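PDB 4Y68: putative nisin-resistance protein from Streptococcus agalactiae 515, which is a lipoprotein of peptidase family S41 that probably recognises the lantibiotic nisin and cleaves it, conferring resistance. Local coordinates for residues V38-V43 with N77-A82; L119-P124 with K151-D156; S174-D179 with I194-I199. One frame throughout, in Å; residues are numbered along the deposited sequence.

Contact 1. Residues V38-V43 with N77-A82; sequences VILDRV and NIVQEA
Leu40 and Val79 stand closest across two helical segments that run nearly parallel, their CA atoms 7.3 Å apart and the axes of 38-43 and 77-82 inclined by only 13°. The segments belong to helices 32-46 and 72-87 of the N-terminal helical bundle; helix 55-66 lies between them in the chain and packs against both. With the axes 10.3 Å apart, the helices meet through aliphatic side chains, and no hydrogen bond joins the two segments. Val79 supplies the central wedge, its two methyls serving different neighbours. With CG1 anti to the carbonyl carbon (chi1 -57°), CG2 falls between the backbone N and the carbonyl carbon and is turned to Ile39, meeting Ile39 CD1 at 4.0 Å and Ile39 CG2 at almost the same distance; the two side chains cross at about a right angle. CG1 is left to face Leu40, reaching Leu40 CD2 at 4.0 Å and lying hardly farther from the branch carbon CG. Leu40 does not aim straight at helix 72-87 from its backbone, but its CD2 swings across the gap. This methyl touches both Val79 and, one turn on, the CB of Ala82. Helix 72-87 is kinked in this turn, the amide nitrogens of Glu81 and Ala82 making no bond to the turn before. Ser62 of helix 55-66 touches both Leu40 and Val79, while Ile39 also rests on Leu268 of strand 267-276, so the interface is flanked by helix 55-66 and by the neighbouring sheet. Farther along, Val43 CG1 approaches the carbonyl oxygen Ala82 O at 3.9 Å. The tightest apolar pair is Leu40 CD2 against Ala82 CB, 3.5 Å apart, a close fit for two methyl carbons.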
ATOM      1  N   VAL A  38      -7.390 -22.341  10.129  1.00 27.15           N
ATOM      2  CA  VAL A  38      -7.327 -20.981  10.655  1.00 25.94           C
ATOM      3  C   VAL A  38      -7.283 -19.971   9.516  1.00 22.13           C
ATOM      4  O   VAL A  38      -7.931 -18.937   9.576  1.00 22.48           O
ATOM      5  CB  VAL A  38      -6.083 -20.773  11.565  1.00 28.39           C
ATOM      6  CG1 VAL A  38      -5.732 -19.282  11.657  1.00 23.00           C
ATOM      7  CG2 VAL A  38      -6.337 -21.368  12.935  1.00 27.92           C
ATOM      8  N   ILE A  39      -6.524 -20.277   8.471  1.00 22.05           N
ATOM      9  CA  ILE A  39      -6.447 -19.366   7.331  1.00 21.23           C
ATOM     10  C   ILE A  39      -7.779 -19.309   6.577  1.00 21.22           C
ATOM     11  O   ILE A  39      -8.214 -18.246   6.156  1.00 22.75           O
ATOM     12  CB  ILE A  39      -5.324 -19.759   6.362  1.00 22.83           C
ATOM     13  CG1 ILE A  39      -3.965 -19.700   7.083  1.00 21.38           C
ATOM     14  CG2 ILE A  39      -5.368 -18.846   5.104  1.00 21.14           C
ATOM     15  CD1 ILE A  39      -2.826 -20.420   6.325  1.00 21.14           C
ATOM     16  N   LEU A  40      -8.439 -20.450   6.435  1.00 22.07           N
ATOM     17  CA  LEU A  40      -9.724 -20.495   5.746  1.00 24.11           C
ATOM     18  C   LEU A  40     -10.786 -19.693   6.511  1.00 23.81           C
ATOM     19  O   LEU A  40     -11.559 -18.950   5.902  1.00 22.07           O
ATOM     20  CB  LEU A  40     -10.167 -21.956   5.530  1.00 20.80           C
ATOM     21  CG  LEU A  40      -9.262 -22.780   4.593  1.00 19.30           C
ATOM     22  CD1 LEU A  40      -9.704 -24.239   4.526  1.00 23.23           C
ATOM     23  CD2 LEU A  40      -9.209 -22.180   3.162  1.00 19.99           C
ATOM     24  N   ASP A  41     -10.805 -19.807   7.838  1.00 23.03           N
ATOM     25  CA  ASP A  41     -11.724 -19.009   8.644  1.00 20.45           C
ATOM     26  C   ASP A  41     -11.539 -17.495   8.404  1.00 23.23           C
ATOM     27  O   ASP A  41     -12.517 -16.772   8.201  1.00 21.74           O
ATOM     28  CB  ASP A  41     -11.540 -19.316  10.141  1.00 26.84           C
ATOM     29  CG  ASP A  41     -12.087 -20.687  10.542  1.00 29.65           C
ATOM     30  OD1 ASP A  41     -13.002 -21.215   9.876  1.00 30.41           O
ATOM     31  OD2 ASP A  41     -11.608 -21.234  11.545  1.00 28.00           O
ATOM     32  N   ARG A  42     -10.293 -17.021   8.426  1.00 21.93           N
ATOM     33  CA  ARG A  42     -10.012 -15.597   8.213  1.00 22.62           C
ATOM     34  C   ARG A  42     -10.447 -15.154   6.845  1.00 22.00           C
ATOM     35  O   ARG A  42     -11.060 -14.099   6.686  1.00 20.95           O
ATOM     36  CB  ARG A  42      -8.521 -15.290   8.351  1.00 23.82           C
ATOM     37  CG  ARG A  42      -8.029 -15.248   9.742  1.00 33.92           C
ATOM     38  CD  ARG A  42      -8.463 -13.975  10.465  1.00 34.27           C
ATOM     39  NE  ARG A  42      -7.883 -13.993  11.801  1.00 35.25           N
ATOM     40  CZ  ARG A  42      -8.398 -13.382  12.858  1.00 38.78           C
ATOM     41  NH1 ARG A  42      -9.522 -12.675  12.743  1.00 38.13           N
ATOM     42  NH2 ARG A  42      -7.786 -13.483  14.031  1.00 42.10           N
ATOM     43  N   VAL A  43     -10.099 -15.963   5.850  1.00 21.00           N
ATOM     44  CA  VAL A  43     -10.450 -15.647   4.479  1.00 20.14           C
ATOM     45  C   VAL A  43     -11.953 -15.515   4.364  1.00 22.00           C
ATOM     46  O   VAL A  43     -12.452 -14.524   3.819  1.00 21.38           O
ATOM     47  CB  VAL A  43      -9.920 -16.705   3.507  1.00 21.33           C
ATOM     48  CG1 VAL A  43     -10.509 -16.489   2.109  1.00 22.38           C
ATOM     49  CG2 VAL A  43      -8.405 -16.657   3.476  1.00 15.04           C
ATOM     50  N   ASN A  77       0.468 -24.182   0.932  1.00 25.39           N
ATOM     51  CA  ASN A  77       0.304 -24.574  -0.474  1.00 30.20           C
ATOM     52  C   ASN A  77      -1.125 -25.025  -0.753  1.00 22.46           C
ATOM     53  O   ASN A  77      -1.699 -24.679  -1.769  1.00 25.93           O
ATOM     54  CB  ASN A  77       1.263 -25.707  -0.869  1.00 30.57           C
ATOM     55  CG  ASN A  77       2.728 -25.347  -0.663  1.00 40.10           C
ATOM     56  OD1 ASN A  77       3.086 -24.177  -0.485  1.00 45.73           O
ATOM     57  ND2 ASN A  77       3.589 -26.367  -0.687  1.00 43.57           N
ATOM     58  N   ILE A  78      -1.687 -25.804   0.162  1.00 21.77           N
ATOM     59  CA  ILE A  78      -3.052 -26.299   0.008  1.00 22.00           C
ATOM     60  C   ILE A  78      -4.123 -25.189   0.022  1.00 25.31           C
ATOM     61  O   ILE A  78      -5.096 -25.277  -0.718  1.00 24.17           O
ATOM     62  CB  ILE A  78      -3.373 -27.349   1.100  1.00 24.45           C
ATOM     63  CG1 ILE A  78      -2.683 -28.673   0.765  1.00 27.78           C
ATOM     64  CG2 ILE A  78      -4.871 -27.574   1.214  1.00 24.09           C
ATOM     65  CD1 ILE A  78      -2.550 -29.618   1.941  1.00 30.40           C
ATOM     66  N   VAL A  79      -3.965 -24.141   0.831  1.00 22.24           N
ATOM     67  CA  VAL A  79      -5.025 -23.108   0.882  1.00 23.87           C
ATOM     68  C   VAL A  79      -4.827 -21.949  -0.105  1.00 23.19           C
ATOM     69  O   VAL A  79      -5.605 -20.998  -0.127  1.00 24.86           O
ATOM     70  CB  VAL A  79      -5.156 -22.516   2.302  1.00 24.95           C
ATOM     71  CG1 VAL A  79      -5.441 -23.630   3.327  1.00 23.85           C
ATOM     72  CG2 VAL A  79      -3.898 -21.742   2.677  1.00 17.50           C
ATOM     73  N   GLN A  80      -3.760 -22.019  -0.894  1.00 26.68           N
ATOM     74  CA  GLN A  80      -3.424 -20.977  -1.853  1.00 24.37           C
ATOM     75  C   GLN A  80      -4.579 -20.638  -2.805  1.00 30.32           C
ATOM     76  O   GLN A  80      -4.857 -19.450  -3.057  1.00 30.47           O
ATOM     77  CB  GLN A  80      -2.196 -21.407  -2.641  1.00 27.59           C
ATOM     78  CG  GLN A  80      -1.626 -20.379  -3.610  1.00 40.47           C
ATOM     79  CD  GLN A  80      -0.250 -20.821  -4.156  1.00 57.18           C
ATOM     80  OE1 GLN A  80       0.106 -22.006  -4.092  1.00 54.70           O
ATOM     81  NE2 GLN A  80       0.531 -19.867  -4.668  1.00 48.92           N
ATOM     82  N   GLU A  81      -5.249 -21.663  -3.337  1.00 29.80           N
ATOM     83  CA  GLU A  81      -6.363 -21.428  -4.267  1.00 28.88           C
ATOM     84  C   GLU A  81      -7.480 -20.674  -3.542  1.00 23.30           C
ATOM     85  O   GLU A  81      -8.075 -19.744  -4.075  1.00 26.12           O
ATOM     86  CB  GLU A  81      -6.889 -22.750  -4.858  1.00 26.46           C
ATOM     87  CG  GLU A  81      -8.078 -22.574  -5.800  1.00 30.66           C
ATOM     88  CD  GLU A  81      -8.776 -23.886  -6.215  1.00 37.98           C
ATOM     89  OE1 GLU A  81      -8.718 -24.912  -5.490  1.00 34.76           O
ATOM     90  OE2 GLU A  81      -9.407 -23.867  -7.291  1.00 42.29           O
ATOM     91  N   ALA A  82      -7.739 -21.079  -2.309  1.00 23.28           N
ATOM     92  CA  ALA A  82      -8.775 -20.474  -1.488  1.00 25.18           C
ATOM     93  C   ALA A  82      -8.451 -19.011  -1.190  1.00 23.19           C
ATOM     94  O   ALA A  82      -9.320 -18.159  -1.245  1.00 21.85           O
ATOM     95  CB  ALA A  82      -8.940 -21.267  -0.183  1.00 22.68           C
TER

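Contact 2. Residues L119-P124 with K151-D156; sequences LLITIP and KGLILD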
ATOM      1  N   LEU A 119      12.466  20.273  -7.631  1.00 28.71           N
ATOM      2  CA  LEU A 119      13.112  19.093  -7.052  1.00 26.67           C
ATOM      3  C   LEU A 119      12.458  17.828  -7.601  1.00 31.64           C
ATOM      4  O   LEU A 119      11.237  17.769  -7.759  1.00 31.04           O
ATOM      5  CB  LEU A 119      13.014  19.087  -5.524  1.00 29.66           C
ATOM      6  CG  LEU A 119      13.558  20.272  -4.717  1.00 30.59           C
ATOM      7  CD1 LEU A 119      13.599  19.926  -3.228  1.00 28.06           C
ATOM      8  CD2 LEU A 119      14.931  20.682  -5.216  1.00 26.65           C
ATOM      9  N   LEU A 120      13.273  16.829  -7.911  1.00 26.94           N
ATOM     10  CA  LEU A 120      12.777  15.521  -8.320  1.00 26.73           C
ATOM     11  C   LEU A 120      12.886  14.558  -7.139  1.00 25.39           C
ATOM     12  O   LEU A 120      13.987  14.204  -6.732  1.00 27.53           O
ATOM     13  CB  LEU A 120      13.558  14.985  -9.528  1.00 23.80           C
ATOM     14  CG  LEU A 120      13.333  13.504  -9.888  1.00 25.92           C
ATOM     15  CD1 LEU A 120      11.859  13.178 -10.098  1.00 23.24           C
ATOM     16  CD2 LEU A 120      14.119  13.114 -11.126  1.00 22.85           C
ATOM     17  N   ILE A 121      11.759  14.138  -6.572  1.00 25.77           N
ATOM     18  CA  ILE A 121      11.836  13.247  -5.419  1.00 25.53           C
ATOM     19  C   ILE A 121      11.430  11.809  -5.782  1.00 26.79           C
ATOM     20  O   ILE A 121      10.350  11.555  -6.303  1.00 25.17           O
ATOM     21  CB  ILE A 121      10.985  13.773  -4.259  1.00 22.42           C
ATOM     22  CG1 ILE A 121      11.454  15.179  -3.868  1.00 24.76           C
ATOM     23  CG2 ILE A 121      11.156  12.901  -3.030  1.00 27.04           C
ATOM     24  CD1 ILE A 121      10.622  15.821  -2.769  1.00 24.16           C
ATOM     25  N   THR A 122      12.348  10.887  -5.533  1.00 24.86           N
ATOM     26  CA  THR A 122      12.133   9.461  -5.711  1.00 25.39           C
ATOM     27  C   THR A 122      11.558   8.869  -4.432  1.00 25.07           C
ATOM     28  O   THR A 122      12.130   9.023  -3.355  1.00 28.09           O
ATOM     29  CB  THR A 122      13.444   8.768  -6.084  1.00 28.12           C
ATOM     30  OG1 THR A 122      13.951   9.366  -7.280  1.00 27.58           O
ATOM     31  CG2 THR A 122      13.256   7.277  -6.311  1.00 22.13           C
ATOM     32  N   ILE A 123      10.410   8.215  -4.554  1.00 25.71           N
ATOM     33  CA  ILE A 123       9.678   7.698  -3.405  1.00 24.42           C
ATOM     34  C   ILE A 123       9.507   6.186  -3.535  1.00 23.60           C
ATOM     35  O   ILE A 123       8.583   5.730  -4.191  1.00 25.17           O
ATOM     36  CB  ILE A 123       8.304   8.394  -3.295  1.00 28.87           C
ATOM     37  CG1 ILE A 123       8.497   9.897  -3.040  1.00 27.12           C
ATOM     38  CG2 ILE A 123       7.426   7.721  -2.245  1.00 23.38           C
ATOM     39  CD1 ILE A 123       7.371  10.734  -3.551  1.00 24.17           C
ATOM     40  N   PRO A 124      10.413   5.398  -2.924  1.00 22.52           N
ATOM     41  CA  PRO A 124      10.484   3.961  -3.217  1.00 22.12           C
ATOM     42  C   PRO A 124       9.706   3.072  -2.260  1.00 23.09           C
ATOM     43  O   PRO A 124       9.293   3.525  -1.189  1.00 21.79           O
ATOM     44  CB  PRO A 124      11.977   3.665  -3.073  1.00 22.19           C
ATOM     45  CG  PRO A 124      12.366   4.545  -1.927  1.00 23.67           C
ATOM     46  CD  PRO A 124      11.557   5.831  -2.104  1.00 22.03           C
ATOM     47  N   LYS A 151       9.891  25.763  -6.047  1.00 31.70           N
ATOM     48  CA  LYS A 151       8.583  26.299  -6.415  1.00 33.89           C
ATOM     49  C   LYS A 151       7.684  25.209  -7.021  1.00 40.06           C
ATOM     50  O   LYS A 151       6.504  25.436  -7.306  1.00 34.82           O
ATOM     51  CB  LYS A 151       8.739  27.442  -7.418  1.00 36.52           C
ATOM     52  CG  LYS A 151       9.387  28.713  -6.876  1.00 37.48           C
ATOM     53  CD  LYS A 151       9.608  29.710  -8.027  1.00 40.93           C
ATOM     54  CE  LYS A 151      10.246  31.030  -7.570  1.00 46.11           C
ATOM     55  NZ  LYS A 151      10.679  31.875  -8.747  1.00 48.43           N
ATOM     56  N   GLY A 152       8.260  24.033  -7.251  1.00 37.59           N
ATOM     57  CA  GLY A 152       7.529  22.933  -7.840  1.00 33.52           C
ATOM     58  C   GLY A 152       8.185  21.609  -7.509  1.00 33.94           C
ATOM     59  O   GLY A 152       9.389  21.563  -7.277  1.00 29.72           O
ATOM     60  N   LEU A 153       7.396  20.535  -7.502  1.00 32.71           N
ATOM     61  CA  LEU A 153       7.895  19.205  -7.134  1.00 28.40           C
ATOM     62  C   LEU A 153       7.563  18.133  -8.181  1.00 29.23           C
ATOM     63  O   LEU A 153       6.533  18.182  -8.848  1.00 27.39           O
ATOM     64  CB  LEU A 153       7.326  18.803  -5.778  1.00 28.37           C
ATOM     65  CG  LEU A 153       7.776  19.685  -4.606  1.00 32.31           C
ATOM     66  CD1 LEU A 153       6.923  19.489  -3.345  1.00 23.22           C
ATOM     67  CD2 LEU A 153       9.235  19.417  -4.294  1.00 25.83           C
ATOM     68  N   ILE A 154       8.460  17.175  -8.349  1.00 30.93           N
ATOM     69  CA  ILE A 154       8.119  15.970  -9.086  1.00 26.45           C
ATOM     70  C   ILE A 154       8.228  14.819  -8.111  1.00 25.98           C
ATOM     71  O   ILE A 154       9.271  14.618  -7.500  1.00 29.43           O
ATOM     72  CB  ILE A 154       9.029  15.709 -10.293  1.00 28.73           C
ATOM     73  CG1 ILE A 154       9.059  16.928 -11.201  1.00 27.89           C
ATOM     74  CG2 ILE A 154       8.542  14.474 -11.060  1.00 24.51           C
ATOM     75  CD1 ILE A 154       9.794  16.703 -12.497  1.00 30.25           C
ATOM     76  N   LEU A 155       7.127  14.095  -7.945  1.00 27.06           N
ATOM     77  CA  LEU A 155       7.051  12.975  -7.028  1.00 21.14           C
ATOM     78  C   LEU A 155       7.030  11.736  -7.870  1.00 20.37           C
ATOM     79  O   LEU A 155       6.095  11.530  -8.616  1.00 24.36           O
ATOM     80  CB  LEU A 155       5.799  13.043  -6.174  1.00 22.69           C
ATOM     81  CG  LEU A 155       5.588  14.288  -5.317  1.00 25.64           C
ATOM     82  CD1 LEU A 155       4.309  14.120  -4.517  1.00 24.01           C
ATOM     83  CD2 LEU A 155       6.782  14.518  -4.405  1.00 22.28           C
ATOM     84  N   ASP A 156       8.055  10.906  -7.747  1.00 23.52           N
ATOM     85  CA  ASP A 156       8.223   9.766  -8.634  1.00 21.51           C
ATOM     86  C   ASP A 156       7.932   8.464  -7.895  1.00 21.42           C
ATOM     87  O   ASP A 156       8.689   8.055  -6.998  1.00 22.33           O
ATOM     88  CB  ASP A 156       9.637   9.760  -9.225  1.00 23.70           C
ATOM     89  CG  ASP A 156       9.858   8.623 -10.206  1.00 24.89           C
ATOM     90  OD1 ASP A 156       8.859   7.985 -10.654  1.00 25.49           O
ATOM     91  OD2 ASP A 156      11.038   8.376 -10.533  1.00 24.08           O
TER
HETATM   92  O   HOH W   1      13.439   8.895  -9.910  1.00 34.25           O
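Leu120 lays its CD1 methyl against the branched side of Ile154, 3.7 Å from Ile154 CG2 and nearly as close to Ile154 CB. Its CG stands opposite the backbone N (chi1 168°), and the next torsion swings CD1 across to the neighbouring strand, where it also reaches the CB of Asp156. On the other face of the sheet, Leu153 CD2 touches both Leu119 CB, at 4.0 Å, and Ile121 CD1; just past the strand end, Ile123 CD1 rests on Leu155 CB at 3.8 Å. Strands 118-122 and 152-156 are the two parallel strands of a beta-alpha-beta unit, and its helix, 131-147, covers the face carrying Leu119, Ile121, Leu153 and Leu155 and also touches Ile123. Helix 297-308 packs on the opposite face, against Leu120 and Ile154. Between the backbones, Ile154 bonds to strand 118-122 through both its N and its O: the N donates to Leu119 O at 2.9 Å, and the O receives Ile121 N at 2.7 Å. Asp156 repeats the pattern, giving its N to Ile121 O at 2.8 Å and accepting Ile123 N on its O at 3.0 Å. This last donor is tilted 16° from the carbonyl plane, just where 119-124 leaves the strand. A water donates to Asp156 OD2 and lies 2.7 Å from Thr122 OG1, bridging the two polar side chains, while Asp156 OD1 is bonded to Ser158 OG.

Contact 3. Residues S174-D179 with I194-I199; sequences SILPND and ITMKNI
The open end of the beta hairpin formed by strands 180-185 and 191-195 is closed here, where the loop after helix 165-171 enters the first strand and the chain leaves the second. Asp179 O is the polar anchor: it accepts Met196 N at 3.2 Å, with the donor 35° above the carbonyl plane, and takes a CA-H...O contact from Thr195 CA at 3.4 Å. Just ahead, Asn178 centres an inverse gamma turn. Its side chain, CG anti to the backbone N (chi1 -175°), reaches back over Met196, with Asn178 OD1 lying 3.7 Å from Met196 CB. The same OD1 accepts a water at 2.9 Å, and this water in turn accepts a hydrogen bond from Lys197 N. Met196 is bent at both chi2 and chi3, which curls its methyl CE onto Leu176 CB at 3.6 Å; the two side chains cross at about a right angle. Ile169 of helix 165-171 touches both of them. Within the outgoing segment, Asn198 OD1 accepts Thr195 N at 3.0 Å and draws the chain into a turn, and Arg208 bonds to Met196 O. Successive amides are thus each given an acceptor: Thr195 N a side-chain oxygen, Met196 N a carbonyl, Lys197 N a water. The backbone of the turn leaving the strand is tied down amide by amide, while the buried methionine adds an apolar footing.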
ATOM      1  N   SER A 174       3.315  17.161   4.785  1.00 28.69           N
ATOM      2  CA  SER A 174       3.324  18.602   4.560  1.00 26.48           C
ATOM      3  C   SER A 174       2.639  19.019   3.256  1.00 28.57           C
ATOM      4  O   SER A 174       2.262  20.193   3.101  1.00 29.41           O
ATOM      5  CB  SER A 174       4.778  19.136   4.584  1.00 31.75           C
ATOM      6  OG  SER A 174       5.428  18.963   3.327  1.00 26.34           O
ATOM      7  N   ILE A 175       2.478  18.092   2.308  1.00 24.30           N
ATOM      8  CA  ILE A 175       1.791  18.448   1.061  1.00 24.49           C
ATOM      9  C   ILE A 175       0.452  17.733   0.885  1.00 27.04           C
ATOM     10  O   ILE A 175      -0.124  17.732  -0.207  1.00 25.47           O
ATOM     11  CB  ILE A 175       2.653  18.176  -0.209  1.00 25.08           C
ATOM     12  CG1 ILE A 175       3.274  16.785  -0.181  1.00 24.00           C
ATOM     13  CG2 ILE A 175       3.761  19.242  -0.372  1.00 23.70           C
ATOM     14  CD1 ILE A 175       4.109  16.479  -1.399  1.00 19.79           C
ATOM     15  N   LEU A 176      -0.067  17.161   1.960  1.00 22.13           N
ATOM     16  CA  LEU A 176      -1.382  16.515   1.903  1.00 27.25           C
ATOM     17  C   LEU A 176      -2.388  17.177   2.862  1.00 24.91           C
ATOM     18  O   LEU A 176      -2.016  17.775   3.859  1.00 25.23           O
ATOM     19  CB  LEU A 176      -1.264  15.017   2.222  1.00 23.02           C
ATOM     20  CG  LEU A 176      -0.717  14.059   1.148  1.00 22.14           C
ATOM     21  CD1 LEU A 176      -0.337  12.721   1.779  1.00 19.25           C
ATOM     22  CD2 LEU A 176      -1.701  13.853   0.031  1.00 18.35           C
ATOM     23  N   PRO A 177      -3.677  17.045   2.565  1.00 25.21           N
ATOM     24  CA  PRO A 177      -4.741  17.633   3.380  1.00 24.41           C
ATOM     25  C   PRO A 177      -4.780  17.004   4.755  1.00 27.60           C
ATOM     26  O   PRO A 177      -4.492  15.808   4.858  1.00 25.29           O
ATOM     27  CB  PRO A 177      -6.024  17.285   2.600  1.00 24.36           C
ATOM     28  CG  PRO A 177      -5.571  16.954   1.252  1.00 28.04           C
ATOM     29  CD  PRO A 177      -4.212  16.357   1.382  1.00 25.58           C
ATOM     30  N   ASN A 178      -5.127  17.772   5.785  1.00 24.33           N
ATOM     31  CA  ASN A 178      -5.480  17.170   7.070  1.00 26.95           C
ATOM     32  C   ASN A 178      -6.951  16.784   7.035  1.00 27.51           C
ATOM     33  O   ASN A 178      -7.776  17.377   7.712  1.00 28.51           O
ATOM     34  CB  ASN A 178      -5.200  18.123   8.229  1.00 26.55           C
ATOM     35  CG  ASN A 178      -5.434  17.480   9.575  1.00 30.85           C
ATOM     36  OD1 ASN A 178      -5.269  16.275   9.742  1.00 31.45           O
ATOM     37  ND2 ASN A 178      -5.832  18.281  10.543  1.00 38.28           N
ATOM     38  N   ASP A 179      -7.273  15.801   6.211  1.00 28.13           N
ATOM     39  CA  ASP A 179      -8.659  15.460   5.893  1.00 25.54           C
ATOM     40  C   ASP A 179      -8.675  14.058   5.285  1.00 25.87           C
ATOM     41  O   ASP A 179      -7.678  13.339   5.327  1.00 24.28           O
ATOM     42  CB  ASP A 179      -9.248  16.480   4.895  1.00 28.93           C
ATOM     43  CG  ASP A 179     -10.776  16.599   4.968  1.00 33.84           C
ATOM     44  OD1 ASP A 179     -11.476  15.611   5.275  1.00 33.69           O
ATOM     45  OD2 ASP A 179     -11.283  17.712   4.714  1.00 38.99           O
ATOM     46  N   ILE A 194      -9.767   6.569   5.344  1.00 25.42           N
ATOM     47  CA  ILE A 194      -8.417   6.843   5.833  1.00 26.13           C
ATOM     48  C   ILE A 194      -8.163   8.364   5.752  1.00 24.58           C
ATOM     49  O   ILE A 194      -8.187   8.942   4.669  1.00 23.27           O
ATOM     50  CB  ILE A 194      -7.349   6.082   5.041  1.00 26.14           C
ATOM     51  CG1 ILE A 194      -7.544   4.567   5.177  1.00 24.91           C
ATOM     52  CG2 ILE A 194      -5.946   6.524   5.461  1.00 26.07           C
ATOM     53  CD1 ILE A 194      -7.512   4.050   6.625  1.00 28.62           C
ATOM     54  N   THR A 195      -7.990   9.003   6.905  1.00 24.76           N
ATOM     55  CA  THR A 195      -7.705  10.433   6.994  1.00 26.64           C
ATOM     56  C   THR A 195      -6.289  10.592   7.495  1.00 27.37           C
ATOM     57  O   THR A 195      -5.672   9.622   7.938  1.00 28.13           O
ATOM     58  CB  THR A 195      -8.648  11.205   7.986  1.00 28.81           C
ATOM     59  OG1 THR A 195      -8.382  10.774   9.332  1.00 32.67           O
ATOM     60  CG2 THR A 195     -10.100  10.959   7.675  1.00 30.44           C
ATOM     61  N   MET A 196      -5.788  11.818   7.466  1.00 26.09           N
ATOM     62  CA  MET A 196      -4.451  12.064   7.958  1.00 28.44           C
ATOM     63  C   MET A 196      -4.363  11.714   9.449  1.00 28.27           C
ATOM     64  O   MET A 196      -3.335  11.250   9.897  1.00 31.17           O
ATOM     65  CB  MET A 196      -4.040  13.516   7.678  1.00 28.44           C
ATOM     66  CG  MET A 196      -2.563  13.821   7.929  1.00 27.58           C
ATOM     67  SD  MET A 196      -1.379  12.738   7.090  1.00 26.89           S
ATOM     68  CE  MET A 196      -1.519  13.296   5.408  1.00 21.40           C
ATOM     69  N   LYS A 197      -5.451  11.870  10.202  1.00 33.20           N
ATOM     70  CA  LYS A 197      -5.490  11.431  11.617  1.00 33.32           C
ATOM     71  C   LYS A 197      -5.293   9.921  11.851  1.00 32.00           C
ATOM     72  O   LYS A 197      -4.638   9.510  12.804  1.00 33.16           O
ATOM     73  CB  LYS A 197      -6.813  11.846  12.255  1.00 32.90           C
ATOM     74  CG  LYS A 197      -7.097  13.319  12.158  1.00 40.71           C
ATOM     75  CD  LYS A 197      -8.604  13.601  12.076  1.00 50.55           C
ATOM     76  CE  LYS A 197      -9.283  13.695  13.454  1.00 56.35           C
ATOM     77  NZ  LYS A 197      -9.318  12.416  14.235  1.00 58.79           N
ATOM     78  N   ASN A 198      -5.875   9.078  11.012  1.00 33.28           N
ATOM     79  CA  ASN A 198      -5.614   7.643  11.132  1.00 32.83           C
ATOM     80  C   ASN A 198      -4.142   7.259  10.864  1.00 34.51           C
ATOM     81  O   ASN A 198      -3.787   6.079  10.967  1.00 36.94           O
ATOM     82  CB  ASN A 198      -6.496   6.832  10.178  1.00 28.80           C
ATOM     83  CG  ASN A 198      -7.959   7.176  10.284  1.00 33.75           C
ATOM     84  OD1 ASN A 198      -8.624   7.335   9.259  1.00 33.22           O
ATOM     85  ND2 ASN A 198      -8.474   7.305  11.512  1.00 30.75           N
ATOM     86  N   ILE A 199      -3.306   8.230  10.489  1.00 28.67           N
ATOM     87  CA  ILE A 199      -1.903   7.955  10.192  1.00 27.84           C
ATOM     88  C   ILE A 199      -1.085   8.213  11.443  1.00 33.39           C
ATOM     89  O   ILE A 199      -1.111   9.317  11.969  1.00 33.84           O
ATOM     90  CB  ILE A 199      -1.361   8.836   9.041  1.00 28.37           C
ATOM     91  CG1 ILE A 199      -2.283   8.772   7.823  1.00 25.97           C
ATOM     92  CG2 ILE A 199       0.069   8.416   8.667  1.00 27.26           C
ATOM     93  CD1 ILE A 199      -2.214   7.453   7.085  1.00 21.54           C
TER
HETATM   94  O   HOH W   2      -7.181  14.168   9.138  1.00 42.66           O

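In the fold
The three contacts follow in series, each closing before the next opens. Contact 1 brings together the first and third helices of the N-terminal bundle around the loop that contains helix 55-66. The chain then passes to the far side of the molecule's centre, and contact 2, centred 40 Å from contact 1, closes the loop through helix 131-147 within the mixed sheet of the S41 region. Contact 3 closes the hairpin 180-185/191-195, part of the antiparallel sheet. Contacts 2 and 3 have centres 19 Å apart and meet where Leu155 CD1 packs on Ile175 CD1 at 3.9 Å, joining the parallel strands to the loop leading into the hairpin.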